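PDB 3A3B: lumazine protein from Photobacterium kishitanii, which serves as an antenna protein in bacterial bioluminescence, shifting luciferase emission to shorter wavelength, and binds a lumazine or flavin chromophore. Local coordinates for residues H24-P29 with V59-D64; G10-I15 with L75-K80. All blocks are in the same frame, centred on the assembly; numbering follows the deposited sequence.

Contact 1. Residues H24-P29 with V59-D64; sequences HGITFP and VYFDID. With FMN (flavin mononucleotide), chain C.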
# COMPACT_ATOMS: atom_id res chain seq x y z
N HIS A 24 -6.46 -4.84 12.81
CA HIS A 24 -6.59 -5.69 11.60
C HIS A 24 -5.79 -6.96 11.80
O HIS A 24 -4.59 -6.88 12.09
CB HIS A 24 -6.07 -4.91 10.38
CG HIS A 24 -6.97 -3.79 9.94
ND1 HIS A 24 -7.54 -2.90 10.83
CD2 HIS A 24 -7.37 -3.40 8.71
CE1 HIS A 24 -8.25 -2.01 10.16
NE2 HIS A 24 -8.18 -2.30 8.88
N GLY A 25 -6.44 -8.10 11.62
CA GLY A 25 -5.82 -9.43 11.60
C GLY A 25 -5.66 -9.76 10.14
O GLY A 25 -6.64 -9.76 9.38
N ILE A 26 -4.44 -10.00 9.71
CA ILE A 26 -4.19 -10.21 8.27
C ILE A 26 -3.56 -11.58 8.05
O ILE A 26 -2.53 -11.88 8.65
CB ILE A 26 -3.26 -9.08 7.69
CG1 ILE A 26 -3.91 -7.71 7.91
CG2 ILE A 26 -2.93 -9.35 6.18
CD1 ILE A 26 -3.10 -6.54 7.44
N THR A 27 -4.18 -12.39 7.19
CA THR A 27 -3.62 -13.69 6.79
C THR A 27 -2.39 -13.50 5.87
O THR A 27 -2.50 -12.87 4.81
CB THR A 27 -4.66 -14.55 5.98
OG1 THR A 27 -5.78 -14.82 6.82
CG2 THR A 27 -4.04 -15.88 5.47
N PHE A 28 -1.25 -14.04 6.31
CA PHE A 28 0.03 -13.88 5.62
C PHE A 28 0.41 -15.15 4.87
O PHE A 28 0.18 -16.25 5.41
CB PHE A 28 1.14 -13.69 6.65
CG PHE A 28 1.43 -12.25 7.01
CD1 PHE A 28 0.42 -11.32 7.10
CD2 PHE A 28 2.74 -11.85 7.27
CE1 PHE A 28 0.70 -9.99 7.48
CE2 PHE A 28 3.05 -10.53 7.67
CZ PHE A 28 2.02 -9.60 7.76
N PRO A 29 1.15 -15.02 3.75
CA PRO A 29 1.85 -16.16 3.15
C PRO A 29 2.94 -16.71 4.08
O PRO A 29 3.48 -15.97 4.90
CB PRO A 29 2.51 -15.61 1.87
CG PRO A 29 2.27 -14.15 1.83
CD PRO A 29 1.39 -13.75 3.03
N VAL A 59 -1.73 -12.30 11.29
CA VAL A 59 -0.86 -11.32 11.89
C VAL A 59 -1.69 -10.05 12.17
O VAL A 59 -2.39 -9.51 11.30
CB VAL A 59 0.38 -11.00 10.98
CG1 VAL A 59 1.26 -9.98 11.63
CG2 VAL A 59 1.27 -12.33 10.66
N TYR A 60 -1.60 -9.54 13.40
CA TYR A 60 -2.44 -8.43 13.81
C TYR A 60 -1.64 -7.15 13.98
O TYR A 60 -0.47 -7.19 14.36
CB TYR A 60 -3.13 -8.73 15.15
CG TYR A 60 -4.17 -9.81 15.11
CD1 TYR A 60 -5.52 -9.51 14.96
CD2 TYR A 60 -3.80 -11.15 15.26
CE1 TYR A 60 -6.52 -10.57 14.95
CE2 TYR A 60 -4.76 -12.19 15.24
CZ TYR A 60 -6.10 -11.89 15.10
OH TYR A 60 -7.01 -12.94 15.12
N PHE A 61 -2.27 -6.03 13.69
CA PHE A 61 -1.66 -4.69 13.77
C PHE A 61 -2.72 -3.82 14.38
O PHE A 61 -3.85 -4.04 14.13
CB PHE A 61 -1.38 -4.18 12.35
CG PHE A 61 -0.39 -5.01 11.60
CD1 PHE A 61 1.00 -4.72 11.71
CD2 PHE A 61 -0.82 -6.07 10.77
CE1 PHE A 61 1.96 -5.49 11.01
CE2 PHE A 61 0.12 -6.86 10.08
CZ PHE A 61 1.51 -6.56 10.19
N ASP A 62 -2.35 -2.86 15.20
CA ASP A 62 -3.33 -1.87 15.70
C ASP A 62 -3.14 -0.61 14.87
O ASP A 62 -2.06 -0.10 14.79
CB ASP A 62 -3.08 -1.51 17.17
CG ASP A 62 -3.59 -2.58 18.12
OD1 ASP A 62 -4.70 -3.11 17.92
OD2 ASP A 62 -2.87 -2.87 19.08
N ILE A 63 -4.19 -0.15 14.23
CA ILE A 63 -4.08 1.08 13.46
C ILE A 63 -4.64 2.15 14.35
O ILE A 63 -5.84 2.17 14.62
CB ILE A 63 -4.95 1.07 12.15
CG1 ILE A 63 -4.83 -0.24 11.33
CG2 ILE A 63 -4.64 2.35 11.31
CD1 ILE A 63 -3.43 -0.62 11.03
N ASP A 64 -3.78 3.02 14.83
CA ASP A 64 -4.23 4.10 15.69
C ASP A 64 -3.55 5.41 15.26
O ASP A 64 -4.21 6.26 14.72
CB ASP A 64 -4.01 3.75 17.17
CG ASP A 64 -2.75 2.94 17.41
OD1 ASP A 64 -1.73 3.21 16.74
OD2 ASP A 64 -2.79 2.01 18.26
N1 FMN C . 1.01 3.60 13.13
C2 FMN C . -0.05 2.87 13.55
O2 FMN C . -1.17 3.31 13.43
N3 FMN C . 0.17 1.63 14.13
C4 FMN C . 1.44 1.13 14.24
O4 FMN C . 1.54 -0.08 14.51
C4A FMN C . 2.52 1.89 13.81
N5 FMN C . 3.82 1.47 13.94
C5A FMN C . 4.84 2.29 13.46
C6 FMN C . 6.15 1.86 13.60
C7 FMN C . 7.24 2.62 13.18
C7M FMN C . 8.63 2.25 13.67
C8 FMN C . 6.99 3.86 12.61
C8M FMN C . 8.17 4.74 12.24
C9 FMN C . 5.67 4.33 12.47
C9A FMN C . 4.58 3.53 12.89
N10 FMN C . 3.29 3.95 12.81
C10 FMN C . 2.28 3.14 13.25
C1' FMN C . 2.90 5.29 12.21
C2' FMN C . 2.49 5.19 10.73
O2' FMN C . 3.55 4.67 9.95
C3' FMN C . 2.19 6.62 10.26
O3' FMN C . 1.16 7.09 11.10
C4' FMN C . 1.77 6.77 8.78
O4' FMN C . 2.67 6.18 7.91
C5' FMN C . 2.18 8.15 8.33
O5' FMN C . 1.15 9.01 8.56
P FMN C . 1.30 10.26 9.61
O1P FMN C . 0.07 11.02 9.16
O2P FMN C . 2.60 11.06 9.51
O3P FMN C . 1.16 9.71 11.01
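Ile26 and Val59 face each other as a hydrogen-bonded antiparallel pair. The bond from Ile26 N to Val59 O is short, 2.6 Å, and its return, Val59 N to Ile26 O, is nearly straight at the hydrogen (174°) although the donor stands above the carbonyl plane. His24 and Phe61 exchange a second pair of backbone bonds two residues along.

Packing is tight on the face that carries His24, Ile26, Val59 and Phe61. CG2 of Val59 lies over the middle of the Phe28 ring, 3.6 Å from its centroid, as a CH-pi contact; chi1 of 180° turns CG1 away from the backbone N and leaves CG2 beside it. Phe28 CZ then reaches the edge of the Phe61 ring in its plane, 3.9 Å from Phe61 CZ. Further along, Ile63 CG1 sits over the His24 imidazole, 4.2 Å from its centroid. Buried His24 ND1 has no hydrogen-bonding partner in the model, whereas NE2 has one. From strand 41-44, Met42 packs on Phe28 and Phe61, and Val44 on Ile26 and Phe61.

By contrast, the other face has a single ring packed on the backbone, that of the partly exposed Tyr60. It passes directly over the glycine of Gly25, with Tyr60 CD1 3.4 Å from Gly25 CA; Arg53 adds a cation-pi contact to the same ring.

Beyond the paired region, the backbone of 59-64 turns to the flavin. FMN N3 donates to Asp62 O (2.9 Å, 169° at the hydrogen), and Asp64 N donates to FMN O2 at 3.0 Å, so the pyrimidine end of the isoalloxazine is read by main-chain atoms. Together this is a wall of the six-stranded antiparallel barrel of the riboflavin synthase-like lumazine-binding fold, with the chromophore site at its end.

Contact 2. Residues G10-I15 with L75-K80; sequences GIIKKI and LEVGNK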
# COMPACT_ATOMS: atom_id res chain seq x y z
N GLY A 10 -1.23 -10.03 1.66
CA GLY A 10 -1.99 -10.57 2.78
C GLY A 10 -3.49 -10.43 2.51
O GLY A 10 -3.89 -9.64 1.65
N ILE A 11 -4.33 -11.14 3.26
CA ILE A 11 -5.81 -11.01 3.10
C ILE A 11 -6.38 -10.62 4.46
O ILE A 11 -6.18 -11.36 5.44
CB ILE A 11 -6.47 -12.32 2.61
CG1 ILE A 11 -5.87 -12.77 1.28
CG2 ILE A 11 -8.00 -12.19 2.50
CD1 ILE A 11 -6.42 -11.96 0.10
N ILE A 12 -7.05 -9.47 4.55
CA ILE A 12 -7.62 -9.04 5.82
C ILE A 12 -8.64 -10.12 6.23
O ILE A 12 -9.53 -10.47 5.45
CB ILE A 12 -8.31 -7.68 5.72
CG1 ILE A 12 -7.36 -6.63 5.10
CG2 ILE A 12 -8.89 -7.27 7.12
CD1 ILE A 12 -7.79 -5.15 5.27
N LYS A 13 -8.43 -10.68 7.42
CA LYS A 13 -9.23 -11.75 8.00
C LYS A 13 -10.19 -11.17 9.03
O LYS A 13 -11.36 -11.55 9.06
CB LYS A 13 -8.29 -12.79 8.66
CG LYS A 13 -8.91 -13.98 9.37
CD LYS A 13 -9.72 -14.90 8.49
CE LYS A 13 -10.15 -16.19 9.26
NZ LYS A 13 -9.06 -17.25 9.27
N LYS A 14 -9.71 -10.24 9.85
CA LYS A 14 -10.54 -9.65 10.90
C LYS A 14 -10.29 -8.14 11.04
O LYS A 14 -9.16 -7.70 10.90
CB LYS A 14 -10.31 -10.36 12.25
CG LYS A 14 -11.42 -10.07 13.30
CD LYS A 14 -11.25 -10.88 14.61
CE LYS A 14 -12.38 -10.51 15.58
NZ LYS A 14 -11.95 -10.73 16.99
N ILE A 15 -11.36 -7.38 11.28
CA ILE A 15 -11.27 -5.97 11.67
C ILE A 15 -12.11 -5.73 12.92
O ILE A 15 -13.30 -6.08 12.95
CB ILE A 15 -11.74 -5.00 10.56
CG1 ILE A 15 -11.01 -5.32 9.23
CG2 ILE A 15 -11.53 -3.53 11.02
CD1 ILE A 15 -11.09 -4.27 8.16
N LEU A 75 -10.92 -0.09 4.57
CA LEU A 75 -10.71 -1.49 4.16
C LEU A 75 -11.72 -2.46 4.80
O LEU A 75 -12.30 -2.18 5.85
CB LEU A 75 -9.25 -1.89 4.45
CG LEU A 75 -8.16 -1.05 3.72
CD1 LEU A 75 -6.73 -1.64 3.89
CD2 LEU A 75 -8.47 -0.88 2.23
N GLU A 76 -11.94 -3.60 4.15
CA GLU A 76 -12.90 -4.57 4.64
C GLU A 76 -12.29 -5.95 4.69
O GLU A 76 -11.34 -6.21 3.98
CB GLU A 76 -14.13 -4.62 3.72
CG GLU A 76 -14.69 -3.26 3.36
CD GLU A 76 -16.16 -3.29 3.16
OE1 GLU A 76 -16.84 -2.35 3.64
OE2 GLU A 76 -16.65 -4.27 2.54
N VAL A 77 -12.87 -6.84 5.50
CA VAL A 77 -12.49 -8.26 5.48
C VAL A 77 -12.51 -8.84 4.03
O VAL A 77 -13.46 -8.58 3.28
CB VAL A 77 -13.38 -9.10 6.43
CG1 VAL A 77 -13.21 -10.60 6.14
CG2 VAL A 77 -13.04 -8.81 7.88
N GLY A 78 -11.48 -9.59 3.66
CA GLY A 78 -11.35 -10.08 2.29
C GLY A 78 -10.47 -9.22 1.37
O GLY A 78 -10.00 -9.70 0.36
N ASN A 79 -10.22 -7.96 1.73
CA ASN A 79 -9.32 -7.11 0.92
C ASN A 79 -7.88 -7.61 0.95
O ASN A 79 -7.40 -8.08 1.99
CB ASN A 79 -9.33 -5.67 1.41
CG ASN A 79 -10.61 -4.93 1.09
OD1 ASN A 79 -11.51 -5.45 0.42
ND2 ASN A 79 -10.72 -3.72 1.59
N LYS A 80 -7.19 -7.50 -0.20
CA LYS A 80 -5.78 -7.84 -0.28
C LYS A 80 -4.95 -6.63 0.07
O LYS A 80 -5.29 -5.47 -0.30
CB LYS A 80 -5.42 -8.26 -1.70
CG LYS A 80 -5.40 -9.73 -2.02
CD LYS A 80 -4.84 -9.95 -3.46
CE LYS A 80 -5.11 -11.38 -3.96
NZ LYS A 80 -4.34 -11.71 -5.22
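The seam that closes the six-stranded lumazine-binding barrel begins at Ile11 and Lys80, a non-hydrogen-bonded antiparallel pair at the start of strand 80-84. Beside it, Lys80 CA makes a CA-H...O contact of 3.2 Å to Gly10 O. Before the strand, the chain makes a type II turn from Glu76 to Asn79, closed by a bond from Asn79 N to Glu76 O. Gly78 occupies the position of this turn that needs a positive phi (96°).

Ile12 grips the turn with both of its backbone polar atoms. Its N donates to Asn79 O at 2.9 Å, almost straight (170° at the hydrogen), and Gly78 N donates to Ile12 O at 2.8 Å.

Side chains fill in around these bonds. Tightest is Ile11 CD1 against Lys80 CG, 3.2 Å apart and closer than usual for two carbons, the chains crossing obliquely. Ile12 CD1 meets Leu75 CB at 3.7 Å, those two side chains at about a right angle, while Ile15 CD1 comes to 3.3 Å from Leu75 O. Val77 turns its CG2 to Lys13 O, 3.4 Å away. The side chains of Lys13 and Lys14 leave the backbone away from the turn, at a classic beta bulge opposite Gly25.

Both hydrogen bonds across this near-surface contact are thus main-chain and centred on buried Ile12, while the side chains contribute aliphatic packing: Ile12 on Leu75, and Val77 CG2 near Ile12 and Ile15.

How the contacts relate
From the N terminus, 10-15 runs along the first strand of the barrel, and the chain doubles back as a hairpin into 24-29. Helix 30-35 and strands 41-44 and 47-55 follow before 59-64 returns to 24-29, closing the loop of contact 1. The chain then passes on to 75-80, which comes back to the first strand and closes the longer loop of contact 2; contact 1 is nested inside it. Their centres are 9 Å apart. The neighbouring strands 8-17 and 22-27 join them: Gly25 probably bonds to both Lys13 and Lys14, and the His24 ring packs against Ile15. The barrel is thereby tied from flavin-binding strand to closing seam.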